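Local coordinates for protein phenylalanyl-tRNA synthetase beta chain (Bacteroides fragilis, PDB 3IG2) that forms the core domain of the beta subunit of the tetrameric synthetase that joins L-phenylalanine to tRNA(Phe) at the expense of ATP, at residues L12-L17 against N146-L151; Y35-L39 against R62-F67; F89-F95 against P108-H114. All blocks are in the same frame, centred on the assembly; numbering follows the deposited sequence.

In the fold
All three contacts belong to one domain, the class II synthetase-like core of the beta subunit, built round a mixed sheet. Contact 1 pairs the helices 6-19 and 134-150 on that sheet; the other two fall between them in sequence, contact 2 first. Contact 3 is the antiparallel pairing of strands 85-95 and 109-121 within the sheet. Contact 2, where the loop 35-39 meets the lead-in to helix 66-75, lies about 13 Å from contact 3, centre to centre, and touches it through Arg62 and Gln63. The centres of contacts 1 and 2 are about 26 Å apart. Contacts 1 and 3 belong to the sheet-and-helix framework, probably related to class II catalytic domains; contact 2 fixes a loop beside it.

Contact 1. Residues L12-L17 against N146-L151; sequences LVAEQL and NIFKRL
Val13 fits against Ile147 and Leu151 where the helices 12-17 and 146-150 run side by side, roughly antiparallel at 144°, their axes 10.3 Å apart. This is the close-packed part. With CG1 anti to its backbone N (chi1 169°), Val13 sends that methyl to Ile147 CG1, 4.0 Å away, while Val13 CG2 meets Leu151 CD2 at 3.9 Å. Beta-branched residues suit the position because they present two carbons close to the helix backbone, giving compact apolar surface between the helices. One turn on, Leu17 CD2 approaches Ile147 CD1 at 4.2 Å.

The solvent side is looser and more polar. Leu12 lays its CG over the centre of one face of the Arg150 guanidinium, 3.7 Å from Arg150 CZ; the arginine is bent at chi2 and chi3 to bring the group there. So long a side chain can cover a leucine and keep its charge at the surface. Gln16, extended beyond CG, and Arg150 run past one another head to tail, with Gln16 NE2 3.9 Å from Arg150 CB. No hydrogen bond joins the segments, so the pairing rests on packing.

Both helices lie in a layer on one face of the mixed sheet of the class II synthetase-like core: Val13 and Ile147 rest on Leu115 of strand 109-121, and Leu17 reaches Phe87 of strand 85-95. Trp209 of helix 209-212 closes against Val13 and Leu151.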
loop_
_atom_site.group_PDB
_atom_site.type_symbol
_atom_site.label_atom_id
_atom_site.label_comp_id
_atom_site.label_asym_id
_atom_site.label_seq_id
_atom_site.Cartn_x
_atom_site.Cartn_y
_atom_site.Cartn_z
ATOM N N LEU B 12 3.389 -18.503 6.799
ATOM C CA LEU B 12 3.859 -17.646 5.716
ATOM C C LEU B 12 2.684 -17.244 4.811
ATOM O O LEU B 12 2.537 -16.073 4.448
ATOM C CB LEU B 12 4.942 -18.367 4.920
ATOM C CG LEU B 12 6.444 -18.012 5.023
ATOM C CD1 LEU B 12 6.858 -17.100 6.208
ATOM C CD2 LEU B 12 7.320 -19.279 4.949
ATOM N N VAL B 13 1.834 -18.215 4.476
ATOM C CA VAL B 13 0.655 -17.945 3.630
ATOM C C VAL B 13 -0.367 -17.044 4.314
ATOM O O VAL B 13 -0.934 -16.154 3.670
ATOM C CB VAL B 13 0.018 -19.250 3.101
ATOM C CG1 VAL B 13 -1.335 -18.986 2.453
ATOM C CG2 VAL B 13 0.961 -19.901 2.065
ATOM N N ALA B 14 -0.553 -17.248 5.622
ATOM C CA ALA B 14 -1.430 -16.410 6.432
ATOM C C ALA B 14 -0.943 -14.968 6.457
ATOM O O ALA B 14 -1.747 -14.040 6.279
ATOM C CB ALA B 14 -1.548 -16.954 7.847
ATOM N N GLU B 15 0.357 -14.778 6.682
ATOM C CA GLU B 15 0.954 -13.442 6.706
ATOM C C GLU B 15 0.788 -12.749 5.358
ATOM O O GLU B 15 0.488 -11.547 5.300
ATOM C CB GLU B 15 2.432 -13.509 7.106
ATOM C CG GLU B 15 2.669 -14.119 8.501
ATOM C CD GLU B 15 4.137 -14.081 8.943
ATOM O OE1 GLU B 15 5.024 -13.979 8.064
ATOM O OE2 GLU B 15 4.412 -14.138 10.168
ATOM N N GLN B 16 0.972 -13.509 4.275
ATOM C CA GLN B 16 0.821 -12.968 2.934
ATOM C C GLN B 16 -0.618 -12.549 2.653
ATOM O O GLN B 16 -0.861 -11.454 2.136
ATOM C CB GLN B 16 1.262 -13.979 1.895
ATOM C CG GLN B 16 1.027 -13.522 0.475
ATOM C CD GLN B 16 1.476 -14.561 -0.520
ATOM O OE1 GLN B 16 0.654 -15.252 -1.124
ATOM N NE2 GLN B 16 2.779 -14.716 -0.660
ATOM N N LEU B 17 -1.571 -13.403 3.016
ATOM C CA LEU B 17 -2.982 -13.093 2.819
ATOM C C LEU B 17 -3.426 -11.891 3.659
ATOM O O LEU B 17 -4.140 -11.017 3.150
ATOM C CB LEU B 17 -3.863 -14.326 3.094
ATOM C CG LEU B 17 -3.727 -15.455 2.072
ATOM C CD1 LEU B 17 -4.424 -16.740 2.512
ATOM C CD2 LEU B 17 -4.255 -14.993 0.705
ATOM N N ASN B 146 0.105 -16.739 -6.172
ATOM C CA ASN B 146 1.088 -16.229 -5.221
ATOM C C ASN B 146 1.235 -17.130 -4.007
ATOM O O ASN B 146 2.329 -17.236 -3.422
ATOM C CB ASN B 146 0.773 -14.783 -4.858
ATOM C CG ASN B 146 1.134 -13.835 -5.981
ATOM O OD1 ASN B 146 2.119 -14.067 -6.700
ATOM N ND2 ASN B 146 0.344 -12.771 -6.153
ATOM N N ILE B 147 0.147 -17.810 -3.659
ATOM C CA ILE B 147 0.218 -18.876 -2.667
ATOM C C ILE B 147 1.090 -20.002 -3.196
ATOM O O ILE B 147 2.006 -20.460 -2.491
ATOM C CB ILE B 147 -1.166 -19.413 -2.253
ATOM C CG1 ILE B 147 -1.893 -18.368 -1.413
ATOM C CG2 ILE B 147 -1.012 -20.645 -1.390
ATOM C CD1 ILE B 147 -3.362 -18.630 -1.262
ATOM N N PHE B 148 0.837 -20.444 -4.425
ATOM C CA PHE B 148 1.679 -21.490 -5.009
ATOM C C PHE B 148 3.166 -21.107 -5.002
ATOM O O PHE B 148 4.007 -21.923 -4.635
ATOM C CB PHE B 148 1.237 -21.869 -6.418
ATOM C CG PHE B 148 -0.086 -22.577 -6.476
ATOM C CD1 PHE B 148 -0.648 -23.164 -5.337
ATOM C CD2 PHE B 148 -0.752 -22.700 -7.679
ATOM C CE1 PHE B 148 -1.833 -23.838 -5.405
ATOM C CE2 PHE B 148 -1.955 -23.372 -7.746
ATOM C CZ PHE B 148 -2.496 -23.950 -6.599
ATOM N N LYS B 149 3.484 -19.883 -5.412
ATOM C CA LYS B 149 4.862 -19.398 -5.417
ATOM C C LYS B 149 5.473 -19.438 -4.027
ATOM O O LYS B 149 6.646 -19.807 -3.865
ATOM C CB LYS B 149 4.928 -17.972 -5.960
ATOM C CG LYS B 149 4.703 -17.907 -7.438
ATOM C CD LYS B 149 4.741 -16.473 -7.950
ATOM C CE LYS B 149 4.950 -16.461 -9.454
ATOM N NZ LYS B 149 4.871 -15.084 -10.037
ATOM N N ARG B 150 4.662 -19.057 -3.033
ATOM C CA ARG B 150 5.085 -19.028 -1.647
ATOM C C ARG B 150 5.434 -20.441 -1.193
ATOM O O ARG B 150 6.350 -20.630 -0.394
ATOM C CB ARG B 150 3.988 -18.412 -0.773
ATOM C CG ARG B 150 4.396 -18.065 0.659
ATOM C CD ARG B 150 5.893 -17.922 0.776
ATOM N NE ARG B 150 6.264 -16.694 1.441
ATOM C CZ ARG B 150 7.501 -16.397 1.821
ATOM N NH1 ARG B 150 8.492 -17.248 1.579
ATOM N NH2 ARG B 150 7.745 -15.250 2.436
ATOM N N LEU B 151 4.733 -21.432 -1.739
ATOM C CA LEU B 151 5.005 -22.829 -1.381
ATOM C C LEU B 151 6.132 -23.401 -2.229
ATOM O O LEU B 151 6.477 -24.555 -2.091
ATOM C CB LEU B 151 3.739 -23.694 -1.488
ATOM C CG LEU B 151 2.468 -23.205 -0.738
ATOM C CD1 LEU B 151 1.216 -24.049 -1.024
ATOM C CD2 LEU B 151 2.696 -23.146 0.767
#

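Contact 2. Residues Y35-L39 against R62-F67; sequences YYDGL and RQTLLF
Tyr35, Tyr36 and Phe67 all hold CG anti to the carbonyl carbon, and from these positions their rings gather into an aromatic cluster. Phe67 is the central member: its chi1 of -57° carries the ring under Tyr35 CB and toward the face of Tyr36. It turns an edge to that face in a T-shaped pair, planes at 88°, with Phe67 CE2 3.7 Å from Tyr36 CE1. Tyr35 CB makes a CH-pi contact over one face of Phe67, 4.0 Å from the ring centroid. A type II turn from Tyr36 to Leu39 brings Leu39 CD1 back to the ring edge, 3.8 Å from Phe67 CZ. A phenylalanine suits this buried place because its ring offers both a face and an edge to apolar neighbours and carries no polar group to satisfy.

Tyr36 adds a hydroxyl. Its OH accepts a hydrogen bond from Gln63 N at 2.9 Å and a weak one from Thr64 N at 3.3 Å, tying the loop to two successive backbone amides. Thr64 OG1 accepts from Leu66 N, 3.1 Å away, a capping bond in the turn that leads into helix 66-75.

Tyr35 OH is hydrogen-bonded to Glu71 farther along that helix, and Phe196, just after helix 190-195, lays its ring nearly parallel to that of Phe67. Toward the large sheet, Arg62 forms a salt bridge with Glu88 and a hydrogen bond from NE to Asn91 O, both on strand 85-95, while Thr64 touches Tyr204 of strand 200-207.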
loop_
_atom_site.group_PDB
_atom_site.type_symbol
_atom_site.label_atom_id
_atom_site.label_comp_id
_atom_site.label_asym_id
_atom_site.label_seq_id
_atom_site.Cartn_x
_atom_site.Cartn_y
_atom_site.Cartn_z
ATOM N N TYR B 35 -27.228 -29.160 3.633
ATOM C CA TYR B 35 -26.445 -28.364 2.714
ATOM C C TYR B 35 -25.963 -29.220 1.540
ATOM O O TYR B 35 -25.775 -28.727 0.449
ATOM C CB TYR B 35 -25.217 -27.790 3.405
ATOM C CG TYR B 35 -25.412 -26.641 4.380
ATOM C CD1 TYR B 35 -26.554 -25.832 4.353
ATOM C CD2 TYR B 35 -24.407 -26.347 5.308
ATOM C CE1 TYR B 35 -26.676 -24.748 5.223
ATOM C CE2 TYR B 35 -24.509 -25.266 6.180
ATOM C CZ TYR B 35 -25.647 -24.477 6.125
ATOM O OH TYR B 35 -25.756 -23.437 6.985
ATOM N N TYR B 36 -25.769 -30.512 1.776
ATOM C CA TYR B 36 -25.193 -31.393 0.771
ATOM C C TYR B 36 -26.239 -32.074 -0.136
ATOM O O TYR B 36 -25.886 -32.811 -1.054
ATOM C CB TYR B 36 -24.280 -32.414 1.472
ATOM C CG TYR B 36 -23.125 -31.750 2.201
ATOM C CD1 TYR B 36 -21.888 -31.550 1.560
ATOM C CD2 TYR B 36 -23.270 -31.281 3.517
ATOM C CE1 TYR B 36 -20.829 -30.921 2.216
ATOM C CE2 TYR B 36 -22.213 -30.656 4.173
ATOM C CZ TYR B 36 -20.998 -30.476 3.514
ATOM O OH TYR B 36 -19.953 -29.865 4.171
ATOM N N ASP B 37 -27.517 -31.807 0.110
ATOM C CA ASP B 37 -28.606 -32.435 -0.645
ATOM C C ASP B 37 -28.464 -32.278 -2.144
ATOM O O ASP B 37 -28.349 -31.165 -2.657
ATOM C CB ASP B 37 -29.951 -31.869 -0.198
ATOM C CG ASP B 37 -30.427 -32.471 1.108
ATOM O OD1 ASP B 37 -31.241 -31.821 1.817
ATOM O OD2 ASP B 37 -29.999 -33.610 1.417
ATOM N N GLY B 38 -28.452 -33.406 -2.838
ATOM C CA GLY B 38 -28.414 -33.412 -4.291
ATOM C C GLY B 38 -27.124 -32.905 -4.912
ATOM O O GLY B 38 -27.054 -32.715 -6.124
ATOM N N LEU B 39 -26.107 -32.670 -4.094
ATOM C CA LEU B 39 -24.824 -32.215 -4.622
ATOM C C LEU B 39 -24.095 -33.385 -5.241
ATOM O O LEU B 39 -24.264 -34.529 -4.799
ATOM C CB LEU B 39 -23.942 -31.603 -3.540
ATOM C CG LEU B 39 -24.259 -30.230 -2.934
ATOM C CD1 LEU B 39 -23.100 -29.884 -2.031
ATOM C CD2 LEU B 39 -24.537 -29.086 -3.955
ATOM N N ARG B 62 -18.171 -31.547 8.495
ATOM C CA ARG B 62 -18.145 -30.910 7.170
ATOM C C ARG B 62 -17.312 -31.696 6.153
ATOM O O ARG B 62 -16.268 -32.279 6.475
ATOM C CB ARG B 62 -17.634 -29.469 7.263
ATOM C CG ARG B 62 -16.219 -29.363 7.830
ATOM C CD ARG B 62 -15.744 -27.880 7.902
ATOM N NE ARG B 62 -14.418 -27.831 8.507
ATOM C CZ ARG B 62 -13.887 -26.779 9.125
ATOM N NH1 ARG B 62 -14.572 -25.647 9.246
ATOM N NH2 ARG B 62 -12.665 -26.877 9.632
ATOM N N GLN B 63 -17.800 -31.700 4.919
ATOM C CA GLN B 63 -17.083 -32.299 3.803
ATOM C C GLN B 63 -16.305 -31.237 3.045
ATOM O O GLN B 63 -15.328 -31.545 2.382
ATOM C CB GLN B 63 -18.079 -32.954 2.850
ATOM C CG GLN B 63 -17.600 -34.252 2.293
ATOM C CD GLN B 63 -18.605 -34.915 1.339
ATOM O OE1 GLN B 63 -19.834 -34.950 1.580
ATOM N NE2 GLN B 63 -18.073 -35.478 0.271
ATOM N N THR B 64 -16.785 -29.989 3.118
ATOM C CA THR B 64 -16.149 -28.867 2.436
ATOM C C THR B 64 -16.111 -27.682 3.389
ATOM O O THR B 64 -17.020 -27.526 4.231
ATOM C CB THR B 64 -16.911 -28.468 1.113
ATOM O OG1 THR B 64 -16.281 -27.337 0.501
ATOM C CG2 THR B 64 -18.393 -28.140 1.363
ATOM N N LEU B 65 -15.112 -26.827 3.219
ATOM C CA LEU B 65 -15.112 -25.523 3.886
ATOM C C LEU B 65 -16.129 -24.524 3.365
ATOM O O LEU B 65 -16.477 -23.546 4.056
ATOM C CB LEU B 65 -13.729 -24.873 3.779
ATOM C CG LEU B 65 -12.570 -25.628 4.471
ATOM C CD1 LEU B 65 -11.349 -24.781 4.389
ATOM C CD2 LEU B 65 -12.922 -25.923 5.899
ATOM N N LEU B 66 -16.592 -24.715 2.145
ATOM C CA LEU B 66 -17.340 -23.652 1.465
ATOM C C LEU B 66 -18.444 -23.035 2.315
ATOM O O LEU B 66 -18.518 -21.794 2.471
ATOM C CB LEU B 66 -17.979 -24.208 0.198
ATOM C CG LEU B 66 -18.962 -23.300 -0.521
ATOM C CD1 LEU B 66 -18.245 -22.072 -1.056
ATOM C CD2 LEU B 66 -19.588 -24.078 -1.656
ATOM N N PHE B 67 -19.330 -23.890 2.828
ATOM C CA PHE B 67 -20.574 -23.403 3.430
ATOM C C PHE B 67 -20.375 -22.529 4.666
ATOM O O PHE B 67 -21.057 -21.515 4.829
ATOM C CB PHE B 67 -21.517 -24.561 3.729
ATOM C CG PHE B 67 -21.841 -25.389 2.516
ATOM C CD1 PHE B 67 -22.392 -24.804 1.387
ATOM C CD2 PHE B 67 -21.612 -26.756 2.510
ATOM C CE1 PHE B 67 -22.708 -25.575 0.277
ATOM C CE2 PHE B 67 -21.929 -27.532 1.403
ATOM C CZ PHE B 67 -22.466 -26.951 0.293
#

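Contact 3. Residues F89-F95 against P108-H114; sequences FGNCYHF and PYSEDYH
The Tyr113 ring has Asn91 ND2 at its edge, near the ring plane and 3.4 Å from Tyr113 CD1, while Phe89 CB comes obliquely to its phenol end, 3.3 Å from Tyr113 OH. The same Asn91 ND2 gives a weak hydrogen bond across the strands to Asp112 O, at 3.4 Å. The Tyr113 hydroxyl is hydrogen-bonded to Gln10, and Trp209 meets both the Tyr113 and Phe89 rings. At the far end, Phe95 and Tyr109 meet obliquely, planes at 44°, with Phe95 CD1 3.4 Å from Tyr109 CE1. His114 ND1 is hydrogen-bonded to Asp206. Cys92 SG sits obliquely to the same imidazole, where a small, weakly polar sulfur suits a buried place.

The backbones form an antiparallel ladder between strands 85-95 and 109-121, in the mixed sheet of the synthetase core. Gly90 with His114, Cys92 with Asp112 and His94 with Ser110 are the hydrogen-bonded pairs; Cys92 N lies 2.8 Å from Asp112 O. Non-hydrogen-bonded pairs alternate with them, so Asn91, Tyr93, Phe95, Tyr109, Glu111 and Tyr113 share one face.

On this face Tyr93 and Glu111 run alongside each other in a common direction. Glu111 CB packs against the Tyr93 ring, 3.5 Å from Tyr93 CE1, and the carboxylate stays at the exposed surface. Val48 of strand 48-49 touches both Tyr93 and Tyr109.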
loop_
_atom_site.group_PDB
_atom_site.type_symbol
_atom_site.label_atom_id
_atom_site.label_comp_id
_atom_site.label_asym_id
_atom_site.label_seq_id
_atom_site.Cartn_x
_atom_site.Cartn_y
_atom_site.Cartn_z
ATOM N N PHE B 89 -8.028 -22.074 7.345
ATOM C CA PHE B 89 -7.425 -23.398 7.362
ATOM C C PHE B 89 -8.284 -24.322 8.218
ATOM O O PHE B 89 -8.667 -23.965 9.333
ATOM C CB PHE B 89 -6.049 -23.351 7.982
ATOM C CG PHE B 89 -5.019 -22.705 7.127
ATOM C CD1 PHE B 89 -4.280 -23.451 6.249
ATOM C CD2 PHE B 89 -4.764 -21.349 7.240
ATOM C CE1 PHE B 89 -3.325 -22.874 5.444
ATOM C CE2 PHE B 89 -3.790 -20.738 6.445
ATOM C CZ PHE B 89 -3.063 -21.517 5.534
ATOM N N GLY B 90 -8.580 -25.510 7.711
ATOM C CA GLY B 90 -9.367 -26.443 8.500
ATOM C C GLY B 90 -9.422 -27.842 7.930
ATOM O O GLY B 90 -9.183 -28.051 6.734
ATOM N N ASN B 91 -9.721 -28.803 8.796
ATOM C CA ASN B 91 -9.973 -30.163 8.350
ATOM C C ASN B 91 -11.378 -30.305 7.806
ATOM O O ASN B 91 -12.311 -29.671 8.332
ATOM C CB ASN B 91 -9.824 -31.144 9.503
ATOM C CG ASN B 91 -8.360 -31.316 9.954
ATOM O OD1 ASN B 91 -8.063 -31.152 11.120
ATOM N ND2 ASN B 91 -7.471 -31.646 9.033
ATOM N N CYS B 92 -11.497 -31.144 6.770
ATOM C CA CYS B 92 -12.764 -31.679 6.297
ATOM C C CYS B 92 -12.720 -33.185 6.436
ATOM O O CYS B 92 -11.665 -33.752 6.626
ATOM C CB CYS B 92 -13.011 -31.300 4.830
ATOM S SG CYS B 92 -13.287 -29.551 4.667
ATOM N N TYR B 93 -13.883 -33.813 6.342
ATOM C CA TYR B 93 -14.066 -35.204 6.674
ATOM C C TYR B 93 -14.888 -35.901 5.585
ATOM O O TYR B 93 -15.774 -35.298 4.983
ATOM C CB TYR B 93 -14.759 -35.316 8.045
ATOM C CG TYR B 93 -13.962 -34.617 9.122
ATOM C CD1 TYR B 93 -12.960 -35.295 9.817
ATOM C CD2 TYR B 93 -14.163 -33.273 9.399
ATOM C CE1 TYR B 93 -12.188 -34.655 10.777
ATOM C CE2 TYR B 93 -13.397 -32.616 10.370
ATOM C CZ TYR B 93 -12.414 -33.323 11.062
ATOM O OH TYR B 93 -11.643 -32.710 12.017
ATOM N N HIS B 94 -14.594 -37.179 5.377
ATOM C CA HIS B 94 -15.104 -37.970 4.269
ATOM C C HIS B 94 -15.410 -39.381 4.746
ATOM O O HIS B 94 -14.674 -39.973 5.551
ATOM C CB HIS B 94 -14.067 -37.975 3.128
ATOM C CG HIS B 94 -14.451 -38.800 1.931
ATOM N ND1 HIS B 94 -15.073 -38.262 0.820
ATOM C CD2 HIS B 94 -14.264 -40.117 1.654
ATOM C CE1 HIS B 94 -15.260 -39.213 -0.084
ATOM N NE2 HIS B 94 -14.789 -40.350 0.402
ATOM N N PHE B 95 -16.533 -39.897 4.273
ATOM C CA PHE B 95 -16.920 -41.279 4.518
ATOM C C PHE B 95 -16.845 -42.024 3.193
ATOM O O PHE B 95 -17.486 -41.631 2.216
ATOM C CB PHE B 95 -18.341 -41.353 5.101
ATOM C CG PHE B 95 -18.961 -42.735 5.026
ATOM C CD1 PHE B 95 -18.407 -43.809 5.720
ATOM C CD2 PHE B 95 -20.111 -42.956 4.264
ATOM C CE1 PHE B 95 -18.991 -45.105 5.649
ATOM C CE2 PHE B 95 -20.702 -44.229 4.184
ATOM C CZ PHE B 95 -20.139 -45.311 4.876
ATOM N N PRO B 108 -13.439 -46.346 7.293
ATOM C CA PRO B 108 -14.190 -45.600 6.264
ATOM C C PRO B 108 -14.217 -44.087 6.421
ATOM O O PRO B 108 -14.543 -43.404 5.466
ATOM C CB PRO B 108 -15.606 -46.157 6.397
ATOM C CG PRO B 108 -15.703 -46.564 7.823
ATOM C CD PRO B 108 -14.343 -47.091 8.190
ATOM N N TYR B 109 -13.876 -43.580 7.610
ATOM C CA TYR B 109 -13.853 -42.153 7.901
ATOM C C TYR B 109 -12.431 -41.616 7.840
ATOM O O TYR B 109 -11.534 -42.137 8.505
ATOM C CB TYR B 109 -14.420 -41.881 9.303
ATOM C CG TYR B 109 -15.847 -42.348 9.502
ATOM C CD1 TYR B 109 -16.839 -41.946 8.631
ATOM C CD2 TYR B 109 -16.193 -43.189 10.572
ATOM C CE1 TYR B 109 -18.136 -42.357 8.803
ATOM C CE2 TYR B 109 -17.497 -43.606 10.756
ATOM C CZ TYR B 109 -18.464 -43.177 9.868
ATOM O OH TYR B 109 -19.765 -43.557 10.010
ATOM N N SER B 110 -12.230 -40.591 7.034
ATOM C CA SER B 110 -10.926 -39.976 6.884
ATOM C C SER B 110 -11.057 -38.451 6.973
ATOM O O SER B 110 -12.169 -37.895 6.872
ATOM C CB SER B 110 -10.324 -40.363 5.527
ATOM O OG SER B 110 -11.126 -39.829 4.483
ATOM N N GLU B 111 -9.918 -37.792 7.138
ATOM C CA GLU B 111 -9.863 -36.360 7.228
ATOM C C GLU B 111 -8.718 -35.848 6.372
ATOM O O GLU B 111 -7.733 -36.564 6.164
ATOM C CB GLU B 111 -9.639 -35.946 8.683
ATOM C CG GLU B 111 -8.240 -36.182 9.207
ATOM C CD GLU B 111 -8.141 -36.040 10.716
ATOM O OE1 GLU B 111 -7.796 -34.921 11.177
ATOM O OE2 GLU B 111 -8.387 -37.067 11.426
ATOM N N ASP B 112 -8.882 -34.623 5.868
ATOM C CA ASP B 112 -7.837 -33.907 5.113
ATOM C C ASP B 112 -7.918 -32.442 5.436
ATOM O O ASP B 112 -8.897 -31.978 5.970
ATOM C CB ASP B 112 -7.818 -34.115 3.561
ATOM C CG ASP B 112 -9.153 -33.799 2.858
ATOM O OD1 ASP B 112 -9.211 -34.019 1.629
ATOM O OD2 ASP B 112 -10.119 -33.323 3.483
ATOM N N TYR B 113 -6.866 -31.723 5.112
ATOM C CA TYR B 113 -6.695 -30.377 5.565
ATOM C C TYR B 113 -6.807 -29.468 4.367
ATOM O O TYR B 113 -6.218 -29.761 3.336
ATOM C CB TYR B 113 -5.308 -30.277 6.197
ATOM C CG TYR B 113 -5.070 -29.046 7.037
ATOM C CD1 TYR B 113 -5.848 -28.788 8.177
ATOM C CD2 TYR B 113 -4.033 -28.179 6.735
ATOM C CE1 TYR B 113 -5.604 -27.667 8.977
ATOM C CE2 TYR B 113 -3.781 -27.055 7.513
ATOM C CZ TYR B 113 -4.563 -26.807 8.636
ATOM O OH TYR B 113 -4.306 -25.708 9.435
ATOM N N HIS B 114 -7.569 -28.384 4.500
ATOM C CA HIS B 114 -7.805 -27.466 3.393
ATOM C C HIS B 114 -7.512 -26.031 3.763
ATOM O O HIS B 114 -7.580 -25.659 4.926
ATOM C CB HIS B 114 -9.259 -27.566 2.915
ATOM C CG HIS B 114 -9.603 -28.897 2.333
ATOM N ND1 HIS B 114 -9.658 -29.122 0.973
ATOM C CD2 HIS B 114 -9.868 -30.087 2.926
ATOM C CE1 HIS B 114 -9.946 -30.400 0.753
ATOM N NE2 HIS B 114 -10.075 -31.005 1.923
#